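PDB 2Y0H: probable porin from Pseudomonas aeruginosa, which probably forms a water-filled channel through the outer membrane that lets small molecules diffuse in, as do other porins of the OprD family. Local coordinates for residues A[164-169]-A[241-246]; A[285-290]-A[301-306]; A[360-365]-A[380-385]. All coordinates share one frame; numbering follows the deposited sequence.

Contact 1 of 3, residues A[164-169]-A[241-246]; sequences MYIMGR and GPVDNR
R169 reaches P242 through an unusual side-chain path: its CG nearly eclipses the backbone N (chi1 -15°), and the chain bends again at chi2 and chi3, which swings the guanidinium across to segment 241-246. I166 takes a staggered course, with CG1 anti to the carbonyl carbon, and extends CD1 in the same direction. The two residues are the ends of a type II beta turn, closed by the bond from R169 N to I166 O (3.0 Å). As a result CD1 of I166 sits over the centre of the R169 guanidinium, 3.7 Å above its plane.

The guanidinium works at its edge. NH2 of R169 donates to P242 O at 3.1 Å, close to its own plane but from above the plane of the carbonyl, and NH1 adds a weak bond of 3.5 Å to the same oxygen. NH2 also bonds to the hydroxyl of S240, just before the segment. V243 turns its CG2 branch back to this arginine, approaching NH2 obliquely, and meets CD1 of I166 tip to tip at 3.8 Å. Y204, from strand 204-216, packs against both aliphatic residues.

This joins the loop after strand 143-154 to the approach to strand 244-256. A cationic group grasping an uncharged carbonyl beneath an aliphatic lid implies attachment by hydrogen bonding and van der Waals packing, without a charge pair between the segments.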
# COMPACT_ATOMS: atom_id res chain seq x y z
N MET A 164 4.11 17.24 -3.72
CA MET A 164 3.46 16.06 -4.26
C MET A 164 2.92 16.26 -5.68
O MET A 164 2.56 17.37 -6.08
CB MET A 164 2.34 15.63 -3.31
CG MET A 164 2.88 15.14 -1.98
SD MET A 164 1.63 15.13 -0.69
CE MET A 164 1.30 16.89 -0.51
N TYR A 165 2.86 15.17 -6.43
CA TYR A 165 2.39 15.23 -7.80
C TYR A 165 1.90 13.84 -8.18
O TYR A 165 2.14 12.88 -7.45
CB TYR A 165 3.49 15.75 -8.74
CG TYR A 165 4.80 14.97 -8.69
CD1 TYR A 165 5.76 15.23 -7.72
CD2 TYR A 165 5.06 13.95 -9.61
CE1 TYR A 165 6.95 14.52 -7.68
CE2 TYR A 165 6.23 13.24 -9.57
CZ TYR A 165 7.18 13.52 -8.61
OH TYR A 165 8.34 12.80 -8.57
N ILE A 166 1.18 13.73 -9.29
CA ILE A 166 0.76 12.43 -9.78
C ILE A 166 1.99 11.65 -10.22
O ILE A 166 2.83 12.19 -10.94
CB ILE A 166 -0.22 12.54 -10.97
CG1 ILE A 166 -1.55 13.17 -10.53
CG2 ILE A 166 -0.40 11.16 -11.64
CD1 ILE A 166 -2.42 13.69 -11.69
N MET A 167 2.09 10.40 -9.77
CA MET A 167 3.19 9.52 -10.15
C MET A 167 3.30 9.42 -11.67
O MET A 167 2.34 9.03 -12.34
CB MET A 167 2.96 8.12 -9.59
CG MET A 167 4.09 7.12 -9.85
SD MET A 167 5.54 7.37 -8.81
CE MET A 167 6.38 8.72 -9.66
N GLY A 168 4.47 9.77 -12.21
CA GLY A 168 4.67 9.78 -13.66
C GLY A 168 4.60 11.15 -14.32
O GLY A 168 4.87 11.27 -15.52
N ARG A 169 4.27 12.19 -13.57
CA ARG A 169 4.17 13.53 -14.16
C ARG A 169 5.21 14.57 -13.66
O ARG A 169 6.15 14.23 -12.93
CB ARG A 169 2.73 14.08 -14.09
CG ARG A 169 1.67 13.02 -13.78
CD ARG A 169 0.50 12.93 -14.78
NE ARG A 169 -0.31 14.13 -14.84
CZ ARG A 169 -1.55 14.20 -15.35
NH1 ARG A 169 -2.18 13.14 -15.83
NH2 ARG A 169 -2.18 15.37 -15.36
N GLY A 241 -1.95 19.37 -16.19
CA GLY A 241 -2.76 19.03 -17.35
C GLY A 241 -4.02 18.27 -16.97
O GLY A 241 -4.29 18.08 -15.78
N PRO A 242 -4.78 17.83 -17.98
CA PRO A 242 -6.02 17.08 -17.77
C PRO A 242 -5.79 15.78 -17.01
O PRO A 242 -4.72 15.16 -17.11
CB PRO A 242 -6.50 16.76 -19.20
CG PRO A 242 -5.81 17.76 -20.06
CD PRO A 242 -4.47 17.98 -19.41
N VAL A 243 -6.80 15.36 -16.25
CA VAL A 243 -6.76 14.11 -15.52
C VAL A 243 -8.08 13.39 -15.80
O VAL A 243 -9.14 13.90 -15.48
CB VAL A 243 -6.61 14.36 -13.99
CG1 VAL A 243 -6.65 13.04 -13.22
CG2 VAL A 243 -5.32 15.14 -13.69
N ASP A 244 -8.02 12.22 -16.44
CA ASP A 244 -9.23 11.51 -16.87
C ASP A 244 -9.10 10.00 -16.66
O ASP A 244 -8.54 9.31 -17.50
CB ASP A 244 -9.55 11.82 -18.34
CG ASP A 244 -10.73 10.99 -18.89
OD1 ASP A 244 -11.72 10.79 -18.17
OD2 ASP A 244 -10.65 10.54 -20.05
N ASN A 245 -9.62 9.50 -15.55
CA ASN A 245 -9.57 8.07 -15.26
C ASN A 245 -10.70 7.65 -14.35
O ASN A 245 -10.96 8.26 -13.31
CB ASN A 245 -8.25 7.69 -14.58
CG ASN A 245 -8.16 6.20 -14.24
OD1 ASN A 245 -8.66 5.75 -13.20
ND2 ASN A 245 -7.49 5.45 -15.09
N ARG A 246 -11.38 6.59 -14.75
CA ARG A 246 -12.23 5.89 -13.84
C ARG A 246 -11.59 4.53 -13.72
O ARG A 246 -11.03 3.99 -14.69
CB ARG A 246 -13.68 5.85 -14.34
CG ARG A 246 -14.20 7.27 -14.64
CD ARG A 246 -15.70 7.34 -14.84
NE ARG A 246 -16.19 6.41 -15.85
CZ ARG A 246 -16.17 6.63 -17.16
NH1 ARG A 246 -15.66 7.76 -17.64
NH2 ARG A 246 -16.65 5.72 -18.00

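Contact 2 of 3, residues A[285-290]-A[301-306]; sequences VANLMA and SWQLRY
N287 and Q303 interlock where a loop meets the barrel wall. Their side chains run antiparallel alongside one another, with the amide planes 68° apart. Q303 stands out from strand 300-309 on a fully extended chain (CG anti to the backbone N, chi1 169°), and its NE2 donates in the amide plane to two oxygens: OD1 of N287 and the backbone O of A286, each 3.0 Å away. The fit is close, since OD1 of N287 also lies 3.2 Å from CB of Q303. On its other side the asparagine amide gives ND2 to OG of S301 at 3.1 Å (165° at the hydrogen).

W302 marks the looser side. Its CB leaves the opposite face of the strand, where L304 is exposed and a bound detergent molecule lies about 8 Å from the indole; on the loop, SD of M289 stays 5.1 Å from OE1 of Q303.

Q266 and N249 accept from the backbone N of N287 and A286, extending the polar network to strand 259-269 and, beyond it, strand 244-256. Pinning an inward-folded loop by buried neutral amides is consistent with the way loops narrow the pore in OprD relatives, and implies a directional grip that needs no net charge.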
# COMPACT_ATOMS: atom_id res chain seq x y z
N VAL A 285 -5.64 -1.12 -5.37
CA VAL A 285 -6.33 -1.82 -6.46
C VAL A 285 -6.20 -3.33 -6.39
O VAL A 285 -5.17 -3.87 -6.00
CB VAL A 285 -5.83 -1.35 -7.84
CG1 VAL A 285 -5.98 0.17 -7.98
CG2 VAL A 285 -4.39 -1.79 -8.10
N ALA A 286 -7.28 -4.01 -6.78
CA ALA A 286 -7.34 -5.48 -6.81
C ALA A 286 -6.14 -6.16 -7.47
O ALA A 286 -5.56 -7.06 -6.90
CB ALA A 286 -8.63 -5.92 -7.49
N ASN A 287 -5.77 -5.72 -8.66
CA ASN A 287 -4.75 -6.43 -9.43
C ASN A 287 -3.32 -5.91 -9.24
O ASN A 287 -2.44 -6.14 -10.08
CB ASN A 287 -5.14 -6.50 -10.91
CG ASN A 287 -6.30 -7.46 -11.14
OD1 ASN A 287 -6.79 -8.07 -10.19
ND2 ASN A 287 -6.75 -7.61 -12.40
N LEU A 288 -3.09 -5.23 -8.12
CA LEU A 288 -1.75 -4.79 -7.77
C LEU A 288 -0.81 -5.98 -7.66
O LEU A 288 -1.13 -6.96 -7.01
CB LEU A 288 -1.78 -4.05 -6.43
CG LEU A 288 -0.38 -3.75 -5.89
CD1 LEU A 288 0.19 -2.56 -6.63
CD2 LEU A 288 -0.39 -3.50 -4.38
N MET A 289 0.36 -5.88 -8.28
CA MET A 289 1.34 -6.96 -8.23
C MET A 289 2.69 -6.48 -7.68
O MET A 289 2.87 -5.29 -7.43
CB MET A 289 1.52 -7.58 -9.63
CG MET A 289 0.26 -8.27 -10.12
SD MET A 289 0.05 -9.88 -9.32
CE MET A 289 1.20 -10.85 -10.33
N ALA A 290 3.64 -7.39 -7.50
CA ALA A 290 4.93 -7.03 -6.92
C ALA A 290 5.67 -5.99 -7.76
O ALA A 290 6.29 -5.09 -7.23
CB ALA A 290 5.79 -8.27 -6.73
N SER A 301 -7.55 -6.02 -17.01
CA SER A 301 -6.75 -7.12 -16.48
C SER A 301 -7.57 -8.01 -15.58
O SER A 301 -8.55 -7.57 -14.96
CB SER A 301 -5.52 -6.61 -15.73
OG SER A 301 -5.88 -5.74 -14.67
N TRP A 302 -7.17 -9.27 -15.51
CA TRP A 302 -7.78 -10.22 -14.61
C TRP A 302 -6.69 -10.93 -13.82
O TRP A 302 -5.54 -11.02 -14.26
CB TRP A 302 -8.66 -11.21 -15.37
CG TRP A 302 -7.98 -11.91 -16.52
CD1 TRP A 302 -7.98 -11.53 -17.84
CD2 TRP A 302 -7.21 -13.12 -16.46
NE1 TRP A 302 -7.26 -12.43 -18.60
CE2 TRP A 302 -6.78 -13.41 -17.78
CE3 TRP A 302 -6.85 -13.99 -15.43
CZ2 TRP A 302 -6.00 -14.53 -18.09
CZ3 TRP A 302 -6.08 -15.10 -15.74
CH2 TRP A 302 -5.66 -15.36 -17.06
N GLN A 303 -7.07 -11.45 -12.66
CA GLN A 303 -6.12 -12.07 -11.76
C GLN A 303 -6.64 -13.43 -11.30
O GLN A 303 -7.84 -13.62 -11.11
CB GLN A 303 -5.88 -11.17 -10.53
CG GLN A 303 -5.12 -11.87 -9.42
CD GLN A 303 -4.86 -11.03 -8.17
OE1 GLN A 303 -4.24 -11.52 -7.22
NE2 GLN A 303 -5.31 -9.77 -8.16
N LEU A 304 -5.72 -14.38 -11.16
CA LEU A 304 -5.96 -15.60 -10.40
C LEU A 304 -4.91 -15.70 -9.29
O LEU A 304 -3.71 -15.47 -9.52
CB LEU A 304 -5.89 -16.84 -11.31
CG LEU A 304 -6.95 -16.90 -12.43
CD1 LEU A 304 -6.71 -18.12 -13.32
CD2 LEU A 304 -8.36 -16.91 -11.87
N ARG A 305 -5.36 -16.03 -8.08
CA ARG A 305 -4.48 -16.11 -6.93
C ARG A 305 -4.81 -17.32 -6.05
O ARG A 305 -5.98 -17.62 -5.78
CB ARG A 305 -4.58 -14.83 -6.10
CG ARG A 305 -3.85 -14.90 -4.77
CD ARG A 305 -3.94 -13.57 -4.00
NE ARG A 305 -3.39 -13.71 -2.66
CZ ARG A 305 -2.90 -12.71 -1.92
NH1 ARG A 305 -2.89 -11.45 -2.37
NH2 ARG A 305 -2.42 -12.99 -0.72
N TYR A 306 -3.77 -17.99 -5.57
CA TYR A 306 -3.93 -19.11 -4.66
C TYR A 306 -3.09 -18.92 -3.42
O TYR A 306 -1.93 -18.54 -3.51
CB TYR A 306 -3.54 -20.42 -5.35
CG TYR A 306 -3.53 -21.60 -4.41
CD1 TYR A 306 -4.72 -22.10 -3.89
CD2 TYR A 306 -2.34 -22.19 -4.02
CE1 TYR A 306 -4.72 -23.17 -3.02
CE2 TYR A 306 -2.33 -23.26 -3.16
CZ TYR A 306 -3.52 -23.75 -2.66
OH TYR A 306 -3.50 -24.81 -1.80

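Contact 3 of 3, residues A[360-365]-A[380-385]; sequences VALKWR and NRFIVN
R365 and R381, a hydrogen-bonded pair of the beta hairpin 361-371/376-389 in the barrel wall, set their guanidinium groups side by side but almost perpendicular, 89° between the planes, and both turn an edge to one water. That water accepts from NH1 of R365 (3.0 Å) and NH1 of R381 (2.8 Å), mediating between two cations whose NH1 atoms are 3.9 Å apart. D347 forms a salt bridge with R365 and E379 with R381, and these carboxylates probably offset the gathered charge. At the edge of the W364 ring lies OD1 of N380, with the amide only 13° from the indole plane; NE1 makes a weak bond to it. The F382 ring meets K363 O and L362 CB obliquely.

The two strands run antiparallel with their axes 4.8 Å apart. A361, K363 and R365 make hydrogen-bonded pairs with N385, I383 and R381, each pair joined by two backbone bonds, while L362 with V384 and W364 with F382 are the non-hydrogen-bonded pairs between them. The arginines project from the face shared with K363, I383 and N385, consistent with the basic lining of OprD channels. CD1 of I383 packs against the aliphatic CG of R365. The other face carries L362, W364, F382 and V384, a largely apolar belt as expected of a lipid-facing wall, and a bound detergent molecule lies about 4 Å from the side chain of V360. Strand 376-389 also pairs with strand 7-22, closing the barrel, and N385 OD1 bonds to R13 there. At the detergent end, CG1 of V384, anti to its backbone N (chi1 178°), rests 3.6 Å from CG1 of V360.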
# COMPACT_ATOMS: atom_id res chain seq x y z
N VAL A 360 11.18 -13.90 13.92
CA VAL A 360 11.81 -13.41 12.69
C VAL A 360 11.03 -13.92 11.48
O VAL A 360 10.74 -15.11 11.38
CB VAL A 360 13.27 -13.86 12.56
CG1 VAL A 360 13.80 -13.58 11.16
CG2 VAL A 360 14.13 -13.17 13.61
N ALA A 361 10.69 -13.03 10.55
CA ALA A 361 9.94 -13.39 9.37
C ALA A 361 10.81 -13.42 8.12
O ALA A 361 11.57 -12.48 7.86
CB ALA A 361 8.76 -12.41 9.17
N LEU A 362 10.68 -14.48 7.34
CA LEU A 362 11.43 -14.60 6.09
C LEU A 362 10.46 -14.56 4.94
O LEU A 362 9.36 -15.11 5.03
CB LEU A 362 12.23 -15.92 6.04
CG LEU A 362 12.99 -16.35 7.31
CD1 LEU A 362 13.63 -17.73 7.16
CD2 LEU A 362 14.01 -15.30 7.69
N LYS A 363 10.85 -13.91 3.84
CA LYS A 363 10.04 -13.94 2.63
C LYS A 363 10.89 -14.13 1.38
O LYS A 363 11.80 -13.35 1.12
CB LYS A 363 9.18 -12.68 2.49
CG LYS A 363 8.18 -12.75 1.32
CD LYS A 363 7.47 -11.42 1.07
CE LYS A 363 6.38 -11.15 2.07
NZ LYS A 363 5.25 -12.11 1.91
N TRP A 364 10.60 -15.18 0.62
CA TRP A 364 11.18 -15.33 -0.70
C TRP A 364 10.12 -15.01 -1.73
O TRP A 364 9.03 -15.59 -1.70
CB TRP A 364 11.71 -16.76 -0.93
CG TRP A 364 12.05 -17.02 -2.38
CD1 TRP A 364 13.10 -16.48 -3.08
CD2 TRP A 364 11.34 -17.86 -3.31
NE1 TRP A 364 13.09 -16.94 -4.38
CE2 TRP A 364 12.02 -17.79 -4.54
CE3 TRP A 364 10.20 -18.67 -3.21
CZ2 TRP A 364 11.60 -18.50 -5.67
CZ3 TRP A 364 9.78 -19.37 -4.33
CH2 TRP A 364 10.48 -19.28 -5.55
N ARG A 365 10.43 -14.08 -2.64
CA ARG A 365 9.50 -13.66 -3.68
C ARG A 365 10.11 -13.90 -5.05
O ARG A 365 11.21 -13.44 -5.33
CB ARG A 365 9.18 -12.17 -3.57
CG ARG A 365 8.93 -11.65 -2.16
CD ARG A 365 8.20 -10.30 -2.21
NE ARG A 365 6.85 -10.43 -2.76
CZ ARG A 365 6.01 -9.41 -2.93
NH1 ARG A 365 6.37 -8.18 -2.61
NH2 ARG A 365 4.81 -9.64 -3.43
N ASN A 380 14.24 -12.10 -8.14
CA ASN A 380 14.05 -12.78 -6.89
C ASN A 380 14.39 -11.84 -5.76
O ASN A 380 15.35 -11.08 -5.85
CB ASN A 380 14.89 -14.05 -6.85
CG ASN A 380 14.40 -15.10 -7.84
OD1 ASN A 380 13.56 -15.94 -7.51
ND2 ASN A 380 14.88 -15.02 -9.07
N ARG A 381 13.58 -11.85 -4.71
CA ARG A 381 13.89 -11.05 -3.54
C ARG A 381 13.93 -11.96 -2.35
O ARG A 381 13.23 -12.97 -2.30
CB ARG A 381 12.83 -9.99 -3.30
CG ARG A 381 12.53 -9.11 -4.48
CD ARG A 381 11.54 -8.02 -4.12
NE ARG A 381 11.21 -7.23 -5.29
CZ ARG A 381 10.17 -6.42 -5.38
NH1 ARG A 381 9.34 -6.28 -4.35
NH2 ARG A 381 9.96 -5.74 -6.50
N PHE A 382 14.76 -11.61 -1.38
CA PHE A 382 14.71 -12.26 -0.09
C PHE A 382 14.73 -11.19 0.97
O PHE A 382 15.64 -10.34 1.01
CB PHE A 382 15.86 -13.26 0.09
CG PHE A 382 15.73 -14.08 1.34
CD1 PHE A 382 14.84 -15.14 1.39
CD2 PHE A 382 16.50 -13.80 2.46
CE1 PHE A 382 14.72 -15.90 2.54
CE2 PHE A 382 16.38 -14.56 3.61
CZ PHE A 382 15.49 -15.61 3.65
N ILE A 383 13.70 -11.20 1.81
CA ILE A 383 13.49 -10.16 2.80
C ILE A 383 13.39 -10.79 4.17
O ILE A 383 12.66 -11.76 4.36
CB ILE A 383 12.19 -9.38 2.52
CG1 ILE A 383 12.23 -8.75 1.13
CG2 ILE A 383 11.96 -8.31 3.57
CD1 ILE A 383 11.34 -9.47 0.13
N VAL A 384 14.13 -10.23 5.13
CA VAL A 384 14.04 -10.66 6.52
C VAL A 384 13.54 -9.50 7.37
O VAL A 384 14.14 -8.43 7.40
CB VAL A 384 15.40 -11.15 7.06
CG1 VAL A 384 15.30 -11.55 8.54
CG2 VAL A 384 15.91 -12.32 6.23
N ASN A 385 12.42 -9.72 8.05
CA ASN A 385 11.85 -8.70 8.91
C ASN A 385 11.94 -9.11 10.37
O ASN A 385 11.74 -10.27 10.71
CB ASN A 385 10.38 -8.46 8.56
CG ASN A 385 10.21 -7.60 7.33
OD1 ASN A 385 10.49 -6.41 7.35
ND2 ASN A 385 9.74 -8.20 6.25
O HOH W 1 8.79 -6.72 -1.63

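How the contacts relate
All three contacts belong to one closed antiparallel barrel but to different parts of it. Contact 3 is a surface contact within the wall, held by a regular ladder of backbone bonds; contacts 1 and 2 instead tie loops to strands or their approaches, chiefly through side chains. Contact 2 is the buried one and uses neutral amides, whereas contact 1 is partly buried and relies on an arginine and aliphatic branches. Contacts 2 and 3 touch: A290 CB lies 3.7 Å from R365 NH2, so the inward loop reaches the arginine face of the hairpin. Contacts 1 and 3 lie on opposite sides of the chain's centre, their centres about 33 Å apart.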